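Local coordinates for protein dicer Related Helicase (Caenorhabditis elegans, PDB 6M6Q) that probably hydrolyses ATP as an RNA-binding helicase of the RIG-I-like receptor subfamily in RNA interference, this chain being its N-terminal domain, at residues F20-R30 with L128-D138. Numbering follows the deposited sequence.
Sequences FESPYFPAYFR and LFDEKGLRIAD
Arg30 NH1 donates to Leu128 O at 2.9 Å. The donor lies in the carbonyl plane, and the N-H...O angle is 146°. Leu128 O lies at the edge of the guanidinium, a little out of the guanidinium plane. The same guanidinium lies flat on the Phe129 ring in a cation-pi stack, the two planes nearly parallel. Arg30 CZ lies 3.9 Å from the Phe129 ring centroid. The bend at chi3 (-64°) lays NE and the guanidinium over the Phe129 ring, and CD adds a CH-pi contact on the same face. Asp188 forms a salt bridge with Arg30 NE, and Tyr184 stacks on Phe129. A methionine in place of Arg30 would probably leave Leu128 O without this donor and the Asp188 carboxylate without its cationic mate.

A second arginine-phenylalanine stack lies toward the other end of the contact. The Arg135 guanidinium covers one face of Phe20, and Arg135 CZ lies 3.8 Å from the Phe20 ring centroid. Arg135 NH1 also forms a long salt bridge with Glu21 OE1, at 3.5 Å, near the guanidinium plane.

The contact belongs to the all-helical N-terminal domain. It sets short helix 25-29 against the start of helix 131-144, which Asp130 N-caps through a weak bond to Gly133 N. The two segment axes approach to 11.8 Å and cross at 51°, and bulky side chains fill the interval.

Leu134 is central to this packing. Its CB meets Phe20 CZ at 3.6 Å. Its two methyls part, CD1 going to Pro26 CB and CD2 to Phe29 CD2. Phe29, with CG anti to the backbone N, reaches on to Leu128 CD2 and Ala137 CB. Phe25 brings CZ to 3.8 Å from Asp138 OD1, which is hydrogen-bonded to His153. The His153 ring in turn stacks with Phe25.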
# COMPACT_ATOMS: atom_id res chain seq x y z
N PHE B 20 2.16 -4.69 -23.45
CA PHE B 20 1.95 -3.52 -22.57
C PHE B 20 0.45 -3.37 -22.25
O PHE B 20 0.10 -3.08 -21.08
CB PHE B 20 2.50 -2.25 -23.22
CG PHE B 20 2.50 -1.04 -22.32
CD1 PHE B 20 1.34 -0.30 -22.13
CD2 PHE B 20 3.66 -0.64 -21.67
CE1 PHE B 20 1.35 0.81 -21.30
CE2 PHE B 20 3.66 0.46 -20.84
CZ PHE B 20 2.50 1.19 -20.65
N GLU B 21 -0.41 -3.58 -23.26
CA GLU B 21 -1.86 -3.25 -23.22
C GLU B 21 -2.63 -4.33 -22.44
O GLU B 21 -3.82 -4.11 -22.16
CB GLU B 21 -2.41 -3.10 -24.64
CG GLU B 21 -1.74 -2.00 -25.46
CD GLU B 21 -0.45 -2.40 -26.16
OE1 GLU B 21 0.24 -1.50 -26.68
OE2 GLU B 21 -0.13 -3.60 -26.19
N SER B 22 -1.96 -5.42 -22.03
CA SER B 22 -2.58 -6.49 -21.21
C SER B 22 -2.88 -5.95 -19.81
O SER B 22 -2.03 -5.32 -19.19
CB SER B 22 -1.73 -7.73 -21.16
OG SER B 22 -2.27 -8.67 -20.23
N PRO B 23 -4.09 -6.19 -19.26
CA PRO B 23 -4.42 -5.74 -17.91
C PRO B 23 -3.39 -6.21 -16.86
O PRO B 23 -3.22 -5.52 -15.87
CB PRO B 23 -5.78 -6.39 -17.59
CG PRO B 23 -6.35 -6.79 -18.94
CD PRO B 23 -5.17 -6.95 -19.87
N TYR B 24 -2.79 -7.39 -17.08
CA TYR B 24 -1.95 -8.11 -16.10
C TYR B 24 -0.46 -7.71 -16.25
O TYR B 24 0.36 -8.16 -15.42
CB TYR B 24 -2.16 -9.62 -16.27
CG TYR B 24 -3.59 -10.07 -16.18
CD1 TYR B 24 -4.17 -10.33 -14.95
CD2 TYR B 24 -4.37 -10.27 -17.32
CE1 TYR B 24 -5.48 -10.79 -14.85
CE2 TYR B 24 -5.68 -10.72 -17.23
CZ TYR B 24 -6.24 -10.97 -15.99
OH TYR B 24 -7.53 -11.40 -15.87
N PHE B 25 -0.13 -6.84 -17.22
CA PHE B 25 1.28 -6.43 -17.48
C PHE B 25 1.83 -5.47 -16.41
O PHE B 25 2.91 -5.72 -15.92
CB PHE B 25 1.48 -5.83 -18.87
CG PHE B 25 2.85 -5.21 -19.07
CD1 PHE B 25 3.99 -5.99 -19.19
CD2 PHE B 25 3.00 -3.84 -19.09
CE1 PHE B 25 5.24 -5.41 -19.35
CE2 PHE B 25 4.25 -3.26 -19.28
CZ PHE B 25 5.37 -4.05 -19.40
N PRO B 26 1.21 -4.30 -16.08
CA PRO B 26 1.84 -3.34 -15.16
C PRO B 26 2.43 -3.99 -13.89
O PRO B 26 3.55 -3.72 -13.59
CB PRO B 26 0.68 -2.40 -14.80
CG PRO B 26 -0.17 -2.39 -16.04
CD PRO B 26 -0.10 -3.82 -16.55
N ALA B 27 1.65 -4.85 -13.23
CA ALA B 27 2.01 -5.52 -11.95
C ALA B 27 3.15 -6.50 -12.19
O ALA B 27 4.03 -6.61 -11.32
CB ALA B 27 0.81 -6.23 -11.37
N TYR B 28 3.10 -7.24 -13.28
CA TYR B 28 4.13 -8.23 -13.62
C TYR B 28 5.45 -7.49 -13.88
O TYR B 28 6.46 -7.87 -13.27
CB TYR B 28 3.68 -9.12 -14.79
CG TYR B 28 4.63 -10.27 -15.03
CD1 TYR B 28 5.60 -10.21 -16.02
CD2 TYR B 28 4.64 -11.36 -14.19
CE1 TYR B 28 6.53 -11.22 -16.18
CE2 TYR B 28 5.54 -12.39 -14.35
CZ TYR B 28 6.50 -12.32 -15.35
OH TYR B 28 7.38 -13.35 -15.52
N PHE B 29 5.41 -6.41 -14.66
CA PHE B 29 6.60 -5.57 -14.96
C PHE B 29 7.22 -5.05 -13.65
O PHE B 29 8.45 -4.98 -13.57
CB PHE B 29 6.24 -4.41 -15.88
CG PHE B 29 7.41 -3.53 -16.23
CD1 PHE B 29 8.26 -3.85 -17.28
CD2 PHE B 29 7.70 -2.39 -15.49
CE1 PHE B 29 9.35 -3.05 -17.58
CE2 PHE B 29 8.79 -1.60 -15.80
CZ PHE B 29 9.60 -1.92 -16.85
N ARG B 30 6.38 -4.71 -12.66
CA ARG B 30 6.80 -4.10 -11.36
C ARG B 30 7.48 -5.13 -10.45
O ARG B 30 8.03 -4.71 -9.45
CB ARG B 30 5.61 -3.44 -10.65
CG ARG B 30 5.19 -2.13 -11.31
CD ARG B 30 4.26 -1.31 -10.46
NE ARG B 30 2.98 -1.96 -10.22
CZ ARG B 30 1.84 -1.70 -10.88
NH1 ARG B 30 1.83 -0.83 -11.89
NH2 ARG B 30 0.72 -2.30 -10.53
N LEU B 128 5.90 4.15 -12.05
CA LEU B 128 5.53 2.75 -12.43
C LEU B 128 4.03 2.50 -12.17
O LEU B 128 3.60 1.38 -12.32
CB LEU B 128 6.40 1.75 -11.65
CG LEU B 128 7.88 1.70 -12.03
CD1 LEU B 128 8.53 0.46 -11.44
CD2 LEU B 128 8.08 1.70 -13.54
N PHE B 129 3.26 3.50 -11.77
CA PHE B 129 1.80 3.33 -11.50
C PHE B 129 1.01 4.31 -12.37
O PHE B 129 -0.18 4.52 -12.10
CB PHE B 129 1.53 3.47 -10.00
CG PHE B 129 1.97 2.30 -9.16
CD1 PHE B 129 3.29 2.17 -8.73
CD2 PHE B 129 1.06 1.32 -8.78
CE1 PHE B 129 3.69 1.08 -7.96
CE2 PHE B 129 1.46 0.25 -7.98
CZ PHE B 129 2.76 0.14 -7.56
N ASP B 130 1.68 4.83 -13.40
CA ASP B 130 1.17 5.83 -14.36
C ASP B 130 1.43 5.29 -15.76
O ASP B 130 2.57 4.78 -15.98
CB ASP B 130 1.88 7.17 -14.17
CG ASP B 130 1.33 8.31 -15.01
OD1 ASP B 130 1.87 8.54 -16.10
OD2 ASP B 130 0.41 9.00 -14.52
N GLU B 131 0.44 5.36 -16.66
CA GLU B 131 0.54 4.79 -18.03
C GLU B 131 1.74 5.44 -18.74
O GLU B 131 2.58 4.70 -19.26
CB GLU B 131 -0.76 5.01 -18.82
CG GLU B 131 -0.57 4.88 -20.33
CD GLU B 131 -1.77 4.35 -21.11
OE1 GLU B 131 -2.89 4.34 -20.55
OE2 GLU B 131 -1.57 3.96 -22.30
N LYS B 132 1.80 6.77 -18.75
CA LYS B 132 2.84 7.55 -19.50
C LYS B 132 4.21 7.14 -18.98
O LYS B 132 5.14 7.02 -19.79
CB LYS B 132 2.61 9.06 -19.34
CG LYS B 132 1.18 9.54 -19.64
CD LYS B 132 0.94 11.02 -19.36
CE LYS B 132 0.93 11.37 -17.88
NZ LYS B 132 -0.33 10.95 -17.20
N GLY B 133 4.32 6.95 -17.66
CA GLY B 133 5.56 6.57 -16.96
C GLY B 133 5.97 5.13 -17.22
O GLY B 133 7.16 4.88 -17.30
N LEU B 134 5.01 4.22 -17.33
CA LEU B 134 5.29 2.80 -17.68
C LEU B 134 5.78 2.71 -19.12
O LEU B 134 6.66 1.89 -19.38
CB LEU B 134 4.03 1.98 -17.47
CG LEU B 134 4.04 1.14 -16.21
CD1 LEU B 134 2.63 0.74 -15.84
CD2 LEU B 134 4.93 -0.08 -16.38
N ARG B 135 5.23 3.52 -20.01
CA ARG B 135 5.67 3.62 -21.42
C ARG B 135 7.16 3.92 -21.43
O ARG B 135 7.90 3.21 -22.14
CB ARG B 135 4.86 4.69 -22.17
CG ARG B 135 3.42 4.29 -22.46
CD ARG B 135 3.33 3.40 -23.67
NE ARG B 135 2.00 2.87 -23.87
CZ ARG B 135 1.70 1.88 -24.70
NH1 ARG B 135 0.45 1.48 -24.84
NH2 ARG B 135 2.66 1.30 -25.42
N ILE B 136 7.59 4.92 -20.66
CA ILE B 136 9.01 5.36 -20.63
C ILE B 136 9.84 4.21 -20.06
O ILE B 136 10.92 3.91 -20.64
CB ILE B 136 9.18 6.66 -19.84
CG1 ILE B 136 8.27 7.76 -20.39
CG2 ILE B 136 10.64 7.08 -19.86
CD1 ILE B 136 8.29 9.03 -19.58
N ALA B 137 9.34 3.57 -19.00
CA ALA B 137 10.05 2.47 -18.30
C ALA B 137 10.18 1.27 -19.23
O ALA B 137 11.23 0.63 -19.20
CB ALA B 137 9.32 2.12 -17.03
N ASP B 138 9.15 1.00 -20.04
CA ASP B 138 9.12 -0.14 -21.01
C ASP B 138 10.27 0.06 -22.00
O ASP B 138 11.08 -0.85 -22.14
CB ASP B 138 7.76 -0.26 -21.71
CG ASP B 138 7.46 -1.63 -22.32
OD1 ASP B 138 7.94 -2.64 -21.77
OD2 ASP B 138 6.72 -1.67 -23.35